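Local structure of NAD-dependent formate dehydrogenase gamma subunit (Cupriavidus necator, 6VW7) at residues L100-A104 with V148-D154; T116-V121 with V157-R161. The protein carries a [2Fe-2S] cluster in a thioredoxin-like domain and probably serves in electron transfer between formate oxidation and NAD in a cytosolic formate dehydrogenase. All blocks are in the same frame, centred on the assembly; numbering follows the deposited sequence.

Contact 1. Residues L100-A104 with V148-D154; sequences LAEHA and VDARRFD
His103 reaches from helix 97-108 to the N-terminal part of helix 150-160. From CB, with CG anti to the backbone N (chi1 171°), the ring lies with one face under the methyl of Ala150, whose CB sits 3.6 Å from the ring centroid, a CH-pi contact almost on the ring normal. CD2 is the ring atom closest to that methyl; CG and ND1 also lie under it, a little farther away. CE1 faces the Asp154 carboxylate, and at the tip NE2 donates to Asp154 OD1 over 2.8 Å, meeting the syn side of the carboxylate but 31° out of its plane, a His-carboxylate hydrogen bond at the more open margin of the contact. In the thioredoxin-like fold these two helices pack on the same side of the sheet, here crossing at -42°, and the buried layer beneath the histidine faces strand 82-87. There Ala104 CB rests over one face of the Phe153 ring, 3.4 Å from CZ. One turn earlier, Leu100 CD1 packs against both Val148 CG1 and Phe153 CB, 3.9 Å from each, while Leu100 CD2 faces Val148 O. Helix 150-160 is capped by Asp149, where OD1 accepts from Arg152 N at 2.8 Å.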
ATOM      1  N   LEU A 100       6.036  15.487  15.512  1.00 39.15           N
ATOM      2  CA  LEU A 100       7.291  15.193  14.832  1.00 40.38           C
ATOM      3  C   LEU A 100       7.547  16.184  13.706  1.00 39.91           C
ATOM      4  O   LEU A 100       8.683  16.639  13.517  1.00 41.20           O
ATOM      5  CB  LEU A 100       7.277  13.761  14.297  1.00 39.61           C
ATOM      6  CG  LEU A 100       8.478  13.354  13.434  1.00 39.36           C
ATOM      7  CD1 LEU A 100       9.786  13.363  14.228  1.00 39.61           C
ATOM      8  CD2 LEU A 100       8.243  11.988  12.797  1.00 39.26           C
ATOM      9  N   ALA A 101       6.498  16.534  12.948  1.00 38.58           N
ATOM     10  CA  ALA A 101       6.644  17.504  11.864  1.00 37.05           C
ATOM     11  C   ALA A 101       7.000  18.889  12.397  1.00 40.73           C
ATOM     12  O   ALA A 101       7.789  19.616  11.781  1.00 43.09           O
ATOM     13  CB  ALA A 101       5.364  17.562  11.035  1.00 35.07           C
ATOM     14  N   GLU A 102       6.419  19.280  13.532  1.00 44.01           N
ATOM     15  CA  GLU A 102       6.785  20.554  14.135  1.00 48.29           C
ATOM     16  C   GLU A 102       8.233  20.531  14.596  1.00 48.53           C
ATOM     17  O   GLU A 102       8.976  21.499  14.391  1.00 51.13           O
ATOM     18  CB  GLU A 102       5.872  20.870  15.317  1.00 51.67           C
ATOM     19  CG  GLU A 102       4.416  21.048  14.972  1.00 56.32           C
ATOM     20  CD  GLU A 102       3.520  20.878  16.189  1.00 62.57           C
ATOM     21  OE1 GLU A 102       2.290  20.719  16.017  1.00 64.07           O
ATOM     22  OE2 GLU A 102       4.056  20.889  17.321  1.00 65.10           O
ATOM     23  N   HIS A 103       8.651  19.432  15.227  1.00 47.05           N
ATOM     24  CA  HIS A 103      10.032  19.331  15.682  1.00 47.98           C
ATOM     25  C   HIS A 103      11.003  19.348  14.513  1.00 46.64           C
ATOM     26  O   HIS A 103      12.045  20.010  14.570  1.00 46.87           O
ATOM     27  CB  HIS A 103      10.246  18.065  16.506  1.00 48.91           C
ATOM     28  CG  HIS A 103      11.687  17.808  16.813  1.00 48.12           C
ATOM     29  ND1 HIS A 103      12.394  18.564  17.723  1.00 49.75           N
ATOM     30  CD2 HIS A 103      12.569  16.919  16.298  1.00 46.47           C
ATOM     31  CE1 HIS A 103      13.644  18.138  17.773  1.00 49.45           C
ATOM     32  NE2 HIS A 103      13.778  17.140  16.917  1.00 48.41           N
ATOM     33  N   ALA A 104      10.685  18.607  13.448  1.00 43.25           N
ATOM     34  CA  ALA A 104      11.594  18.519  12.314  1.00 44.15           C
ATOM     35  C   ALA A 104      11.890  19.896  11.738  1.00 47.00           C
ATOM     36  O   ALA A 104      13.037  20.194  11.386  1.00 49.07           O
ATOM     37  CB  ALA A 104      11.009  17.602  11.242  1.00 40.89           C
ATOM     38  N   VAL A 148       9.371   6.996  14.913  1.00 31.37           N
ATOM     39  CA  VAL A 148      10.284   8.134  14.933  1.00 33.29           C
ATOM     40  C   VAL A 148       9.756   9.196  15.892  1.00 36.39           C
ATOM     41  O   VAL A 148       8.665   9.741  15.699  1.00 34.52           O
ATOM     42  CB  VAL A 148      10.491   8.711  13.527  1.00 32.05           C
ATOM     43  CG1 VAL A 148      11.462   9.905  13.580  1.00 30.47           C
ATOM     44  CG2 VAL A 148      10.989   7.639  12.579  1.00 30.69           C
ATOM     45  N   ASP A 149      10.538   9.505  16.918  1.00 40.31           N
ATOM     46  CA  ASP A 149      10.269  10.626  17.801  1.00 44.24           C
ATOM     47  C   ASP A 149      11.366  11.677  17.618  1.00 40.95           C
ATOM     48  O   ASP A 149      12.235  11.551  16.743  1.00 42.51           O
ATOM     49  CB  ASP A 149      10.150  10.133  19.246  1.00 49.66           C
ATOM     50  CG  ASP A 149      11.440   9.504  19.761  1.00 52.62           C
ATOM     51  OD1 ASP A 149      12.471   9.522  19.042  1.00 52.87           O
ATOM     52  OD2 ASP A 149      11.408   8.976  20.892  1.00 55.13           O
ATOM     53  N   ALA A 150      11.326  12.725  18.445  1.00 40.64           N
ATOM     54  CA  ALA A 150      12.266  13.829  18.280  1.00 41.20           C
ATOM     55  C   ALA A 150      13.708  13.358  18.431  1.00 47.00           C
ATOM     56  O   ALA A 150      14.589  13.767  17.660  1.00 46.11           O
ATOM     57  CB  ALA A 150      11.951  14.937  19.287  1.00 43.66           C
ATOM     58  N   ARG A 151      13.967  12.480  19.403  1.00 46.94           N
ATOM     59  CA  ARG A 151      15.323  11.971  19.582  1.00 49.97           C
ATOM     60  C   ARG A 151      15.780  11.195  18.351  1.00 48.31           C
ATOM     61  O   ARG A 151      16.840  11.487  17.783  1.00 49.73           O
ATOM     62  CB  ARG A 151      15.404  11.105  20.840  1.00 49.40           C
ATOM     63  N   ARG A 152      14.982  10.216  17.904  1.00 47.63           N
ATOM     64  CA  ARG A 152      15.406   9.409  16.762  1.00 47.38           C
ATOM     65  C   ARG A 152      15.543  10.246  15.500  1.00 45.24           C
ATOM     66  O   ARG A 152      16.423   9.977  14.675  1.00 44.73           O
ATOM     67  CB  ARG A 152      14.437   8.248  16.529  1.00 48.42           C
ATOM     68  CG  ARG A 152      14.436   7.216  17.655  1.00 54.02           C
ATOM     69  CD  ARG A 152      13.673   5.950  17.266  1.00 57.55           C
ATOM     70  NE  ARG A 152      12.584   5.666  18.201  1.00 62.37           N
ATOM     71  CZ  ARG A 152      12.509   4.582  18.972  1.00 65.41           C
ATOM     72  NH1 ARG A 152      13.458   3.656  18.915  1.00 66.30           N
ATOM     73  NH2 ARG A 152      11.474   4.414  19.789  1.00 66.29           N
ATOM     74  N   PHE A 153      14.685  11.258  15.325  1.00 46.16           N
ATOM     75  CA  PHE A 153      14.823  12.140  14.170  1.00 44.84           C
ATOM     76  C   PHE A 153      16.175  12.840  14.174  1.00 47.49           C
ATOM     77  O   PHE A 153      16.913  12.788  13.183  1.00 45.61           O
ATOM     78  CB  PHE A 153      13.692  13.168  14.137  1.00 43.17           C
ATOM     79  CG  PHE A 153      13.702  14.036  12.901  1.00 42.15           C
ATOM     80  CD1 PHE A 153      13.091  13.614  11.730  1.00 38.25           C
ATOM     81  CD2 PHE A 153      14.343  15.267  12.905  1.00 43.21           C
ATOM     82  CE1 PHE A 153      13.115  14.410  10.594  1.00 37.16           C
ATOM     83  CE2 PHE A 153      14.363  16.065  11.771  1.00 41.07           C
ATOM     84  CZ  PHE A 153      13.748  15.634  10.617  1.00 38.66           C
ATOM     85  N   ASP A 154      16.524  13.492  15.289  1.00 49.84           N
ATOM     86  CA  ASP A 154      17.811  14.179  15.363  1.00 52.39           C
ATOM     87  C   ASP A 154      18.962  13.212  15.135  1.00 50.83           C
ATOM     88  O   ASP A 154      19.955  13.563  14.490  1.00 49.44           O
ATOM     89  CB  ASP A 154      17.972  14.877  16.714  1.00 57.35           C
ATOM     90  CG  ASP A 154      16.957  15.981  16.927  1.00 59.99           C
ATOM     91  OD1 ASP A 154      16.254  16.342  15.955  1.00 60.74           O
ATOM     92  OD2 ASP A 154      16.877  16.500  18.061  1.00 61.50           O
TER

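Contact 2. Residues T116-V121 with V157-R161; sequences TADGQV and VRSLR
Arg161, the last modelled residue, stretches from the end of helix 150-160 to Asp118 in the type I beta turn Thr116-Gly119. This turn belongs to the hairpin connection between antiparallel strands 114-115 and 121-126, at the edge of the thioredoxin-like sheet. The arginine chain is extended from CG to NE, which carries the guanidinium across to the carboxylate. NE approaches Asp118 OD2 at 3.2 Å and NH2 approaches OD1 at 3.3 Å: a two-point salt bridge whose hydrogen bonds are both weak; the two planes stand 61° apart, consistent with a pairing that is not coplanar.

Asp118 OD1 is the busier oxygen. Besides NH2 it accepts from Thr116 OG1 at 2.6 Å, a short bond arriving nearly along the C-O axis, and more weakly from Gln120 N. Thr116 OG1 in turn accepts from Val121 N at 3.2 Å, so the hydroxyl links the carboxylate to the backbone where strand 121-126 begins. A chi1 of 58° places OG1 between the backbone N and the carbonyl carbon of its own residue, facing into the turn. The backbone closes the same loop: Thr116 N donates to Val121 O, and Gly119 N to Thr116 O. With several donors converging on it, the carboxylate is probably held in its charged form.

Carbon contacts fill in around the salt bridge. Gln120 CG lies beside Arg161 CG. Deeper down, Val121 CG2 and Leu160 CD1 approach to 4.3 Å, and both residues also touch Val84 of strand 82-87. At the far end of the arginine, Thr116 CG2 comes within 3.7 Å of the charged group's NH2.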
ATOM      1  N   THR A 116      17.447  22.914   3.884  1.00 52.92           N
ATOM      2  CA  THR A 116      18.237  23.550   4.929  1.00 53.60           C
ATOM      3  C   THR A 116      19.242  24.533   4.336  1.00 54.22           C
ATOM      4  O   THR A 116      19.602  24.469   3.156  1.00 54.08           O
ATOM      5  CB  THR A 116      18.983  22.501   5.758  1.00 55.15           C
ATOM      6  OG1 THR A 116      19.824  21.716   4.900  1.00 55.17           O
ATOM      7  CG2 THR A 116      18.007  21.593   6.491  1.00 53.59           C
ATOM      8  N   ALA A 117      19.713  25.446   5.192  1.00 54.31           N
ATOM      9  CA  ALA A 117      20.626  26.489   4.735  1.00 54.02           C
ATOM     10  C   ALA A 117      21.961  25.914   4.276  1.00 56.18           C
ATOM     11  O   ALA A 117      22.575  26.456   3.348  1.00 55.80           O
ATOM     12  CB  ALA A 117      20.835  27.524   5.841  1.00 53.99           C
ATOM     13  N   ASP A 118      22.421  24.823   4.894  1.00 57.82           N
ATOM     14  CA  ASP A 118      23.638  24.144   4.460  1.00 61.10           C
ATOM     15  C   ASP A 118      23.403  23.182   3.297  1.00 57.92           C
ATOM     16  O   ASP A 118      24.330  22.458   2.918  1.00 58.66           O
ATOM     17  CB  ASP A 118      24.283  23.396   5.636  1.00 65.94           C
ATOM     18  CG  ASP A 118      23.475  22.186   6.088  1.00 68.39           C
ATOM     19  OD1 ASP A 118      22.254  22.131   5.826  1.00 68.52           O
ATOM     20  OD2 ASP A 118      24.069  21.287   6.723  1.00 69.69           O
ATOM     21  N   GLY A 119      22.190  23.144   2.742  1.00 56.67           N
ATOM     22  CA  GLY A 119      21.880  22.307   1.596  1.00 53.25           C
ATOM     23  C   GLY A 119      21.924  20.810   1.817  1.00 51.41           C
ATOM     24  O   GLY A 119      21.910  20.055   0.836  1.00 48.45           O
ATOM     25  N   GLN A 120      21.971  20.344   3.065  1.00 52.38           N
ATOM     26  CA  GLN A 120      22.125  18.915   3.322  1.00 51.68           C
ATOM     27  C   GLN A 120      20.803  18.156   3.309  1.00 48.15           C
ATOM     28  O   GLN A 120      20.769  16.987   2.902  1.00 45.58           O
ATOM     29  CB  GLN A 120      22.824  18.693   4.667  1.00 55.87           C
ATOM     30  CG  GLN A 120      24.320  18.968   4.620  1.00 58.90           C
ATOM     31  CD  GLN A 120      24.989  18.304   3.436  1.00 59.71           C
ATOM     32  OE1 GLN A 120      25.066  17.077   3.358  1.00 60.66           O
ATOM     33  NE2 GLN A 120      25.458  19.115   2.492  1.00 58.46           N
ATOM     34  N   VAL A 121      19.711  18.788   3.725  1.00 45.92           N
ATOM     35  CA  VAL A 121      18.432  18.109   3.886  1.00 42.68           C
ATOM     36  C   VAL A 121      17.347  18.914   3.187  1.00 42.65           C
ATOM     37  O   VAL A 121      17.263  20.135   3.360  1.00 42.31           O
ATOM     38  CB  VAL A 121      18.077  17.908   5.373  1.00 41.62           C
ATOM     39  CG1 VAL A 121      16.606  17.475   5.530  1.00 40.28           C
ATOM     40  CG2 VAL A 121      18.997  16.886   6.003  1.00 39.55           C
ATOM     41  N   VAL A 157      19.176  12.426  11.359  1.00 50.83           N
ATOM     42  CA  VAL A 157      19.682  13.591  10.639  1.00 49.84           C
ATOM     43  C   VAL A 157      21.174  13.773  10.904  1.00 53.79           C
ATOM     44  O   VAL A 157      21.947  14.126   9.999  1.00 54.37           O
ATOM     45  CB  VAL A 157      18.862  14.839  11.025  1.00 47.91           C
ATOM     46  CG1 VAL A 157      19.551  16.112  10.550  1.00 48.58           C
ATOM     47  CG2 VAL A 157      17.438  14.733  10.460  1.00 44.73           C
ATOM     48  N   ARG A 158      21.602  13.532  12.148  1.00 55.24           N
ATOM     49  CA  ARG A 158      23.025  13.557  12.476  1.00 57.87           C
ATOM     50  C   ARG A 158      23.808  12.574  11.612  1.00 56.81           C
ATOM     51  O   ARG A 158      24.894  12.900  11.118  1.00 57.66           O
ATOM     52  CB  ARG A 158      23.222  13.234  13.959  1.00 60.60           C
ATOM     53  CG  ARG A 158      24.609  13.557  14.506  1.00 65.37           C
ATOM     54  CD  ARG A 158      24.848  12.915  15.872  1.00 67.77           C
ATOM     55  NE  ARG A 158      23.690  13.025  16.759  1.00 69.43           N
ATOM     56  CZ  ARG A 158      22.966  11.988  17.179  1.00 68.55           C
ATOM     57  NH1 ARG A 158      23.285  10.753  16.803  1.00 68.31           N
ATOM     58  NH2 ARG A 158      21.925  12.186  17.982  1.00 67.31           N
ATOM     59  N   SER A 159      23.267  11.365  11.421  1.00 56.50           N
ATOM     60  CA  SER A 159      23.943  10.352  10.611  1.00 56.51           C
ATOM     61  C   SER A 159      24.123  10.806   9.168  1.00 55.16           C
ATOM     62  O   SER A 159      25.150  10.514   8.543  1.00 52.14           O
ATOM     63  CB  SER A 159      23.164   9.042  10.653  1.00 58.82           C
ATOM     64  OG  SER A 159      22.874   8.682  11.990  1.00 62.09           O
ATOM     65  N   LEU A 160      23.121  11.487   8.612  1.00 56.51           N
ATOM     66  CA  LEU A 160      23.233  11.994   7.249  1.00 58.91           C
ATOM     67  C   LEU A 160      24.410  12.954   7.123  1.00 65.41           C
ATOM     68  O   LEU A 160      25.302  12.761   6.288  1.00 65.93           O
ATOM     69  CB  LEU A 160      21.926  12.673   6.837  1.00 55.45           C
ATOM     70  CG  LEU A 160      20.687  11.779   6.815  1.00 53.06           C
ATOM     71  CD1 LEU A 160      19.445  12.603   6.555  1.00 51.36           C
ATOM     72  CD2 LEU A 160      20.823  10.664   5.781  1.00 49.12           C
ATOM     73  N   ARG A 161      24.436  13.985   7.964  1.00 70.28           N
ATOM     74  CA  ARG A 161      25.504  14.979   7.954  1.00 76.58           C
ATOM     75  C   ARG A 161      26.864  14.381   8.318  1.00 78.20           C
ATOM     76  O   ARG A 161      27.745  14.259   7.464  1.00 78.67           O
ATOM     77  CB  ARG A 161      25.157  16.129   8.905  1.00 79.98           C
ATOM     78  CG  ARG A 161      24.290  17.198   8.259  1.00 80.53           C
ATOM     79  CD  ARG A 161      23.526  18.032   9.274  1.00 81.13           C
ATOM     80  NE  ARG A 161      22.696  19.032   8.605  1.00 79.95           N
ATOM     81  CZ  ARG A 161      21.667  19.656   9.168  1.00 78.37           C
ATOM     82  NH1 ARG A 161      21.325  19.382  10.420  1.00 77.67           N
ATOM     83  NH2 ARG A 161      20.975  20.548   8.475  1.00 77.71           N
TER

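How the contacts relate
Contacts 1 and 2 are joined by helix 150-160: its N-terminal part meets helix 97-108 in contact 1, and its last turn meets the 116-121 loop in contact 2, with the two centres about 14 Å apart. Along the chain 100-104 and 116-121 come first, then 148-154 and 157-161, both on or adjoining that helix. Val84 of strand 82-87 and Leu108 of helix 97-108 touch side chains from both contacts, giving them a shared floor. Contact 1 is the one nearer the metal site: the side chain of Leu100 is about 7 Å from those of the cluster-binding Cys87 and Cys92, and about 9 Å from the [2Fe-2S] cluster. Contact 2 lies away from that site.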